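Local coordinates for protein inositol-1-monophosphatase (Nostoc sp., PDB 5ZHH) that probably hydrolyses inositol monophosphates to inositol and phosphate in a magnesium-dependent reaction, at residues Leu22-Leu26 against Tyr95-Tyr99; Pro100-Ile106 against Val118-His124; Ile67-Glu71 against Ser212-Val216. All blocks are in the same frame, centred on the assembly; numbering follows the deposited sequence.

Interaction 1: residues Leu22-Leu26 against Tyr95-Tyr99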
loop_
_atom_site.group_PDB
_atom_site.type_symbol
_atom_site.label_atom_id
_atom_site.label_comp_id
_atom_site.label_asym_id
_atom_site.label_seq_id
_atom_site.Cartn_x
_atom_site.Cartn_y
_atom_site.Cartn_z
ATOM N N LEU A 22 -5.724 11.537 11.402
ATOM C CA LEU A 22 -6.611 11.924 10.308
ATOM C C LEU A 22 -7.143 10.702 9.568
ATOM O O LEU A 22 -8.314 10.674 9.166
ATOM C CB LEU A 22 -5.888 12.862 9.335
ATOM C CG LEU A 22 -5.493 14.258 9.825
ATOM C CD1 LEU A 22 -4.849 15.053 8.699
ATOM C CD2 LEU A 22 -6.705 14.996 10.362
ATOM N N GLN A 23 -6.296 9.688 9.361
ATOM C CA GLN A 23 -6.761 8.464 8.709
ATOM C C GLN A 23 -7.787 7.723 9.557
ATOM O O GLN A 23 -8.652 7.029 9.013
ATOM C CB GLN A 23 -5.591 7.555 8.333
ATOM C CG GLN A 23 -4.934 8.014 7.047
ATOM C CD GLN A 23 -5.932 8.090 5.883
ATOM O OE1 GLN A 23 -6.216 9.174 5.365
ATOM N NE2 GLN A 23 -6.467 6.942 5.476
ATOM N N GLY A 24 -7.644 7.759 10.882
ATOM C CA GLY A 24 -8.652 7.144 11.730
ATOM C C GLY A 24 -10.021 7.784 11.580
ATOM O O GLY A 24 -11.037 7.090 11.508
ATOM N N TYR A 25 -10.063 9.118 11.548
ATOM C CA TYR A 25 -11.324 9.847 11.424
ATOM C C TYR A 25 -11.961 9.745 10.041
ATOM O O TYR A 25 -13.185 9.875 9.919
ATOM C CB TYR A 25 -11.103 11.324 11.743
ATOM C CG TYR A 25 -11.149 11.677 13.210
ATOM C CD1 TYR A 25 -12.354 12.004 13.817
ATOM C CD2 TYR A 25 -9.993 11.711 13.982
ATOM C CE1 TYR A 25 -12.413 12.334 15.152
ATOM C CE2 TYR A 25 -10.045 12.040 15.323
ATOM C CZ TYR A 25 -11.257 12.350 15.901
ATOM O OH TYR A 25 -11.308 12.679 17.235
ATOM N N LEU A 26 -11.170 9.531 8.997
ATOM C CA LEU A 26 -11.668 9.633 7.624
ATOM C C LEU A 26 -12.675 8.541 7.294
ATOM O O LEU A 26 -12.424 7.355 7.537
ATOM C CB LEU A 26 -10.487 9.586 6.646
ATOM C CG LEU A 26 -10.779 9.609 5.146
ATOM C CD1 LEU A 26 -11.164 10.997 4.667
ATOM C CD2 LEU A 26 -9.571 9.127 4.388
ATOM N N TYR A 95 -11.172 17.336 2.661
ATOM C CA TYR A 95 -11.325 16.328 3.704
ATOM C C TYR A 95 -12.793 16.084 4.020
ATOM O O TYR A 95 -13.226 14.931 4.134
ATOM C CB TYR A 95 -10.570 16.756 4.961
ATOM C CG TYR A 95 -10.508 15.684 6.025
ATOM C CD1 TYR A 95 -9.519 14.711 5.993
ATOM C CD2 TYR A 95 -11.430 15.655 7.069
ATOM C CE1 TYR A 95 -9.451 13.730 6.964
ATOM C CE2 TYR A 95 -11.366 14.679 8.049
ATOM C CZ TYR A 95 -10.376 13.720 7.985
ATOM O OH TYR A 95 -10.299 12.738 8.942
ATOM N N ALA A 96 -13.578 17.159 4.136
ATOM C CA ALA A 96 -15.004 17.021 4.420
ATOM C C ALA A 96 -15.721 16.207 3.347
ATOM O O ALA A 96 -16.702 15.517 3.645
ATOM C CB ALA A 96 -15.646 18.402 4.562
ATOM N N HIS A 97 -15.254 16.275 2.103
ATOM C CA HIS A 97 -15.845 15.525 1.003
ATOM C C HIS A 97 -15.128 14.206 0.734
ATOM O O HIS A 97 -15.522 13.474 -0.180
ATOM C CB HIS A 97 -15.837 16.381 -0.274
ATOM C CG HIS A 97 -16.800 17.530 -0.249
ATOM N ND1 HIS A 97 -18.060 17.458 -0.803
ATOM C CD2 HIS A 97 -16.686 18.780 0.262
ATOM C CE1 HIS A 97 -18.680 18.613 -0.639
ATOM N NE2 HIS A 97 -17.869 19.433 0.009
ATOM N N GLN A 98 -14.091 13.885 1.514
ATOM C CA GLN A 98 -13.180 12.773 1.226
ATOM C C GLN A 98 -12.558 12.888 -0.158
ATOM O O GLN A 98 -12.227 11.878 -0.778
ATOM C CB GLN A 98 -13.822 11.391 1.396
ATOM C CG GLN A 98 -14.238 11.047 2.811
ATOM C CD GLN A 98 -15.728 11.039 3.011
ATOM O OE1 GLN A 98 -16.366 12.090 3.102
ATOM N NE2 GLN A 98 -16.302 9.838 3.087
ATOM N N TYR A 99 -12.400 14.108 -0.651
ATOM C CA TYR A 99 -11.643 14.315 -1.877
ATOM C C TYR A 99 -10.175 14.096 -1.540
ATOM O O TYR A 99 -9.665 14.732 -0.607
ATOM C CB TYR A 99 -11.877 15.719 -2.440
ATOM C CG TYR A 99 -11.381 15.892 -3.860
ATOM C CD1 TYR A 99 -12.178 15.537 -4.941
ATOM C CD2 TYR A 99 -10.110 16.411 -4.122
ATOM C CE1 TYR A 99 -11.730 15.689 -6.248
ATOM C CE2 TYR A 99 -9.650 16.562 -5.424
ATOM C CZ TYR A 99 -10.463 16.201 -6.480
ATOM O OH TYR A 99 -10.024 16.345 -7.775
#
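The hydroxyl of Y95 reaches across to the last turn of helix 3-25 and donates a hydrogen bond from OH to L22 O, 2.9 Å away. It arrives in the carbonyl plane, on a lone pair, while L22 O lies at the edge of the tyrosine ring. Tyrosine suits the place because its apolar ring crosses the gap and its polar end meets a carbonyl that also accepts a weak bond from L26 N in the helix's last turn. Y25 CB is a carbon close to the hydroxyl, 3.2 Å from Y95 OH. Apolar packing follows alongside, the CD1 branch of L26 lying 4.0 Å from Y95 CE1. That same methyl also touches Q98, with L26 CD1 3.6 Å from Q98 CG; the methylene stem of Q98 gives L26 an apolar surface while its amide lies beyond.

Y95 holds CG anti to its backbone N (chi1 -172°), which directs the ring at helix 3-25. In the next shell F102 meets the ring edge-to-face, and L89 of strand 82-90 touches both L22 and Y95. H97 NE2 bonds to Q183 of the second subunit. Q98, with its positive phi of 56°, closes helix 92-97 in a Schellman motif.

Interaction 2: residues Pro100-Ile106 against Val118-His124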
loop_
_atom_site.group_PDB
_atom_site.type_symbol
_atom_site.label_atom_id
_atom_site.label_comp_id
_atom_site.label_asym_id
_atom_site.label_seq_id
_atom_site.Cartn_x
_atom_site.Cartn_y
_atom_site.Cartn_z
ATOM N N PRO A 100 -9.481 13.212 -2.224
ATOM C CA PRO A 100 -8.145 12.758 -1.773
ATOM C C PRO A 100 -7.024 13.738 -2.102
ATOM O O PRO A 100 -6.154 13.485 -2.937
ATOM C CB PRO A 100 -7.991 11.424 -2.511
ATOM C CG PRO A 100 -8.763 11.609 -3.778
ATOM C CD PRO A 100 -9.869 12.606 -3.509
ATOM N N ALA A 101 -7.038 14.902 -1.435
ATOM C CA ALA A 101 -5.951 15.881 -1.538
ATOM C C ALA A 101 -5.979 16.716 -0.255
ATOM O O ALA A 101 -6.509 17.829 -0.207
ATOM C CB ALA A 101 -6.057 16.761 -2.784
ATOM N N PHE A 102 -5.428 16.141 0.812
ATOM C CA PHE A 102 -5.297 16.833 2.085
ATOM C C PHE A 102 -4.066 16.280 2.791
ATOM O O PHE A 102 -3.579 15.194 2.464
ATOM C CB PHE A 102 -6.560 16.675 2.946
ATOM C CG PHE A 102 -6.964 15.250 3.158
ATOM C CD1 PHE A 102 -6.392 14.496 4.169
ATOM C CD2 PHE A 102 -7.899 14.653 2.330
ATOM C CE1 PHE A 102 -6.759 13.172 4.360
ATOM C CE2 PHE A 102 -8.264 13.333 2.514
ATOM C CZ PHE A 102 -7.694 12.593 3.527
ATOM N N CYS A 103 -3.565 17.036 3.764
ATOM C CA CYS A 103 -2.289 16.687 4.368
ATOM C C CYS A 103 -2.122 17.430 5.682
ATOM O O CYS A 103 -2.882 18.342 6.009
ATOM C CB CYS A 103 -1.130 17.023 3.427
ATOM S SG CYS A 103 -1.017 18.799 3.107
ATOM N N VAL A 104 -1.101 17.013 6.428
ATOM C CA VAL A 104 -0.566 17.755 7.561
ATOM C C VAL A 104 0.670 18.484 7.059
ATOM O O VAL A 104 1.491 17.894 6.343
ATOM C CB VAL A 104 -0.218 16.811 8.728
ATOM C CG1 VAL A 104 0.245 17.598 9.955
ATOM C CG2 VAL A 104 -1.408 15.930 9.070
ATOM N N SER A 105 0.796 19.768 7.398
ATOM C CA SER A 105 1.946 20.572 6.994
ATOM C C SER A 105 2.613 21.114 8.250
ATOM O O SER A 105 1.959 21.776 9.061
ATOM C CB SER A 105 1.525 21.720 6.066
ATOM O OG SER A 105 2.642 22.491 5.647
ATOM N N ILE A 106 3.909 20.837 8.406
ATOM C CA ILE A 106 4.678 21.250 9.579
ATOM C C ILE A 106 5.949 21.930 9.089
ATOM O O ILE A 106 6.856 21.263 8.578
ATOM C CB ILE A 106 5.018 20.062 10.488
ATOM C CG1 ILE A 106 3.734 19.385 10.973
ATOM C CG2 ILE A 106 5.872 20.518 11.660
ATOM C CD1 ILE A 106 3.974 18.156 11.822
ATOM N N VAL A 118 7.903 19.429 6.575
ATOM C CA VAL A 118 7.345 18.098 6.383
ATOM C C VAL A 118 5.894 18.245 5.957
ATOM O O VAL A 118 5.125 18.974 6.593
ATOM C CB VAL A 118 7.445 17.224 7.650
ATOM C CG1 VAL A 118 6.821 15.876 7.379
ATOM C CG2 VAL A 118 8.907 17.047 8.069
ATOM N N ILE A 119 5.526 17.557 4.878
ATOM C CA ILE A 119 4.158 17.528 4.373
ATOM C C ILE A 119 3.778 16.071 4.182
ATOM O O ILE A 119 4.461 15.341 3.454
ATOM C CB ILE A 119 4.023 18.310 3.056
ATOM C CG1 ILE A 119 4.363 19.778 3.299
ATOM C CG2 ILE A 119 2.618 18.169 2.471
ATOM C CD1 ILE A 119 4.601 20.578 2.012
ATOM N N TYR A 120 2.709 15.640 4.844
ATOM C CA TYR A 120 2.316 14.238 4.833
ATOM C C TYR A 120 0.872 14.112 4.374
ATOM O O TYR A 120 -0.040 14.624 5.032
ATOM C CB TYR A 120 2.494 13.597 6.212
ATOM C CG TYR A 120 2.110 12.138 6.243
ATOM C CD1 TYR A 120 2.642 11.244 5.322
ATOM C CD2 TYR A 120 1.207 11.653 7.185
ATOM C CE1 TYR A 120 2.295 9.902 5.340
ATOM C CE2 TYR A 120 0.848 10.309 7.208
ATOM C CZ TYR A 120 1.396 9.446 6.280
ATOM O OH TYR A 120 1.050 8.119 6.286
ATOM N N ASP A 121 0.681 13.440 3.245
ATOM C CA ASP A 121 -0.602 13.023 2.691
ATOM C C ASP A 121 -0.904 11.640 3.249
ATOM O O ASP A 121 -0.335 10.657 2.767
ATOM C CB ASP A 121 -0.525 12.999 1.158
ATOM C CG ASP A 121 -1.786 12.445 0.485
ATOM O OD1 ASP A 121 -2.710 11.941 1.163
ATOM O OD2 ASP A 121 -1.830 12.497 -0.761
ATOM N N PRO A 122 -1.774 11.514 4.258
ATOM C CA PRO A 122 -2.002 10.192 4.860
ATOM C C PRO A 122 -2.888 9.283 4.028
ATOM O O PRO A 122 -2.859 8.064 4.248
ATOM C CB PRO A 122 -2.666 10.531 6.201
ATOM C CG PRO A 122 -3.405 11.800 5.918
ATOM C CD PRO A 122 -2.559 12.568 4.925
ATOM N N PHE A 123 -3.664 9.827 3.087
ATOM C CA PHE A 123 -4.529 8.987 2.262
ATOM C C PHE A 123 -3.724 8.210 1.231
ATOM O O PHE A 123 -3.975 7.020 1.012
ATOM C CB PHE A 123 -5.599 9.835 1.574
ATOM C CG PHE A 123 -6.646 9.019 0.858
ATOM C CD1 PHE A 123 -7.739 8.511 1.544
ATOM C CD2 PHE A 123 -6.523 8.738 -0.492
ATOM C CE1 PHE A 123 -8.699 7.753 0.892
ATOM C CE2 PHE A 123 -7.477 7.977 -1.148
ATOM C CZ PHE A 123 -8.563 7.485 -0.454
ATOM N N HIS A 124 -2.753 8.863 0.588
ATOM C CA HIS A 124 -1.859 8.215 -0.363
ATOM C C HIS A 124 -0.547 7.784 0.270
ATOM O O HIS A 124 0.303 7.205 -0.419
ATOM C CB HIS A 124 -1.572 9.154 -1.534
ATOM C CG HIS A 124 -2.797 9.548 -2.295
ATOM N ND1 HIS A 124 -3.164 10.862 -2.490
ATOM C CD2 HIS A 124 -3.740 8.796 -2.912
ATOM C CE1 HIS A 124 -4.281 10.904 -3.195
ATOM N NE2 HIS A 124 -4.651 9.665 -3.465
HETATM O O HOH W 1 -4.984 13.238 0.250
#
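V104 and Y120 form a hydrogen-bonded antiparallel pair, as do I106 and V118, giving four backbone bonds; in one, I106 N lies 2.9 Å from V118 O. Between them S105 and I119 make the non-hydrogen-bonded pair.

The polar side chains cluster where strand 113-121 ends, beside the start of strand 103-110. D121 OD2 accepts from H124 ND1 at 2.7 Å, on the syn side of the carboxylate. D121 OD1 takes the backbone N of H124 at 3.1 Å from above the carboxylate plane, an Asx motif spanning D121 to H124. A water donates to D121 OD1 over 2.8 Å and accepts from F102 N over 3.0 Å, bridging the segments. Aspartate, short and two-oxygened, can serve all of these at once.

Apolar contacts fill the rest. F102, whose CG stands between its backbone N and carbonyl carbon (chi1 54°), brings CE1 to 3.9 Å from P122 CG. P100 CB packs 3.7 Å from F123 CD2, and C103 SG 3.7 Å from I119 CG2.

H124 stacks on H124 of the second subunit. The hairpin lies between strands 82-90 and 126-131, with V104 and V118 against helix 3-25 and C103, S105 and I119 facing helix 191-199.

Interaction 3: residues Ile67-Glu71 against Ser212-Val216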
loop_
_atom_site.group_PDB
_atom_site.type_symbol
_atom_site.label_atom_id
_atom_site.label_comp_id
_atom_site.label_asym_id
_atom_site.label_seq_id
_atom_site.Cartn_x
_atom_site.Cartn_y
_atom_site.Cartn_z
ATOM N N ILE A 67 4.969 28.643 18.416
ATOM C CA ILE A 67 4.070 27.974 17.480
ATOM C C ILE A 67 3.140 28.989 16.827
ATOM O O ILE A 67 2.621 29.888 17.499
ATOM C CB ILE A 67 3.232 26.889 18.185
ATOM C CG1 ILE A 67 4.129 25.906 18.943
ATOM C CG2 ILE A 67 2.358 26.157 17.167
ATOM C CD1 ILE A 67 5.108 25.182 18.071
ATOM N N LEU A 68 2.961 28.864 15.511
ATOM C CA LEU A 68 1.930 29.579 14.763
ATOM C C LEU A 68 0.952 28.574 14.159
ATOM O O LEU A 68 1.364 27.671 13.420
ATOM C CB LEU A 68 2.533 30.460 13.669
ATOM C CG LEU A 68 1.494 31.289 12.903
ATOM C CD1 LEU A 68 0.818 32.309 13.811
ATOM C CD2 LEU A 68 2.152 31.978 11.717
ATOM N N ALA A 69 -0.340 28.743 14.444
ATOM C CA ALA A 69 -1.367 27.892 13.855
ATOM C C ALA A 69 -2.683 28.654 13.806
ATOM O O ALA A 69 -2.903 29.598 14.569
ATOM C CB ALA A 69 -1.537 26.580 14.630
ATOM N N GLU A 70 -3.566 28.229 12.900
ATOM C CA GLU A 70 -4.834 28.932 12.725
ATOM C C GLU A 70 -5.721 28.804 13.958
ATOM O O GLU A 70 -6.236 29.807 14.468
ATOM C CB GLU A 70 -5.568 28.412 11.487
ATOM C CG GLU A 70 -6.920 29.073 11.250
ATOM C CD GLU A 70 -7.556 28.651 9.938
ATOM O OE1 GLU A 70 -7.249 27.541 9.453
ATOM O OE2 GLU A 70 -8.362 29.434 9.391
ATOM N N GLU A 71 -5.915 27.581 14.451
ATOM C CA GLU A 71 -6.875 27.358 15.529
ATOM C C GLU A 71 -6.294 27.737 16.888
ATOM O O GLU A 71 -6.847 28.583 17.600
ATOM C CB GLU A 71 -7.333 25.898 15.524
ATOM C CG GLU A 71 -8.397 25.602 16.573
ATOM C CD GLU A 71 -9.621 26.506 16.414
ATOM O OE1 GLU A 71 -10.145 26.605 15.264
ATOM O OE2 GLU A 71 -10.032 27.149 17.426
ATOM N N SER A 212 -2.033 31.456 3.781
ATOM C CA SER A 212 -1.585 31.678 5.143
ATOM C C SER A 212 -0.219 31.044 5.361
ATOM O O SER A 212 0.175 30.129 4.629
ATOM C CB SER A 212 -2.595 31.086 6.134
ATOM O OG SER A 212 -3.856 31.721 6.005
ATOM N N PRO A 213 0.537 31.506 6.363
ATOM C CA PRO A 213 1.887 30.955 6.562
ATOM C C PRO A 213 1.908 29.452 6.754
ATOM O O PRO A 213 2.749 28.767 6.156
ATOM C CB PRO A 213 2.378 31.690 7.818
ATOM C CG PRO A 213 1.610 32.964 7.829
ATOM C CD PRO A 213 0.253 32.621 7.284
ATOM N N TRP A 214 0.980 28.908 7.543
ATOM C CA TRP A 214 1.001 27.471 7.785
ATOM C C TRP A 214 0.706 26.673 6.521
ATOM O O TRP A 214 1.044 25.489 6.463
ATOM C CB TRP A 214 -0.001 27.107 8.880
ATOM C CG TRP A 214 -1.312 27.794 8.725
ATOM C CD1 TRP A 214 -2.368 27.389 7.957
ATOM C CD2 TRP A 214 -1.722 29.003 9.368
ATOM N NE1 TRP A 214 -3.406 28.286 8.073
ATOM C CE2 TRP A 214 -3.035 29.282 8.937
ATOM C CE3 TRP A 214 -1.102 29.882 10.262
ATOM C CZ2 TRP A 214 -3.739 30.406 9.368
ATOM C CZ3 TRP A 214 -1.800 30.992 10.692
ATOM C CH2 TRP A 214 -3.107 31.245 10.246
ATOM N N ASP A 215 0.121 27.303 5.498
ATOM C CA ASP A 215 -0.107 26.617 4.230
ATOM C C ASP A 215 1.180 26.415 3.439
ATOM O O ASP A 215 1.255 25.490 2.622
ATOM C CB ASP A 215 -1.090 27.393 3.340
ATOM C CG ASP A 215 -2.503 27.479 3.915
ATOM O OD1 ASP A 215 -2.936 26.551 4.633
ATOM O OD2 ASP A 215 -3.193 28.479 3.591
ATOM N N VAL A 216 2.179 27.283 3.609
ATOM C CA VAL A 216 3.264 27.356 2.636
ATOM C C VAL A 216 4.656 27.160 3.229
ATOM O O VAL A 216 5.581 26.826 2.471
ATOM C CB VAL A 216 3.214 28.683 1.845
ATOM C CG1 VAL A 216 1.873 28.832 1.128
ATOM C CG2 VAL A 216 3.472 29.870 2.757
#
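D215 N donates to S212 O over 3.0 Å, and S212 N returns a bond to D215 OD2 at 3.2 Å; together they brace the turn that presents W214 to the segment 67-71. Its indole is layered. S212 CB lies over one face, and the backbone of A69 and E70 covers the opposite one. From segment 67-71, E70 CB comes nearest, 3.4 Å from W214 CZ2, while at the ring edge L68 CG stands 4.0 Å from W214 CE3. A broad, flat side chain suits a slot whose two walls are largely backbone and CB atoms.

W214 and D215 belong to the WD sequence motif that opens helix 213-225 in this phosphatase family. D215 OD1 lies close to carboxylates of D87 and D90, a grouping consistent with the acidic magnesium site of relatives. E70, extended beyond CG, crosses the indole at about a right angle, the carboxylate and ring planes 28° apart, with E70 OE1 6.5 Å from D215 OD1.

A chi1 of 44° wedges the W214 indole between its own N and carbonyl carbon and swings it toward segment 67-71. Beside it, branched L68 reaches past the indole to the proline, L68 CD2 being 3.9 Å from P213 CB. Backbone bonds to W84 and I86 fix L68 in the sheet.

In the fold
Interactions 1 and 2 are neighbours, their centres about 11 Å apart, and helix 92-97 is followed, after a short loop, by strand 103-110. They share an apolar seam in which L26 CD2 lies 3.4 Å from F123 CD1. Both also touch the second subunit, whereas interaction 3 meets no other chain. Interaction 2 is nested within the loop closed by interaction 3, about 15 Å away centre to centre; a weak hydrogen bond from S105 OG to the W214 carbonyl joins them. Backbone bonds tie C103 to D90 and S105 to D87, which places interaction 2 beside the acidic cluster that is probably the metal site, as in relatives, and that interaction 3 borders through D215. Interactions 1 and 3 stay about 12 Å apart at their nearest atoms.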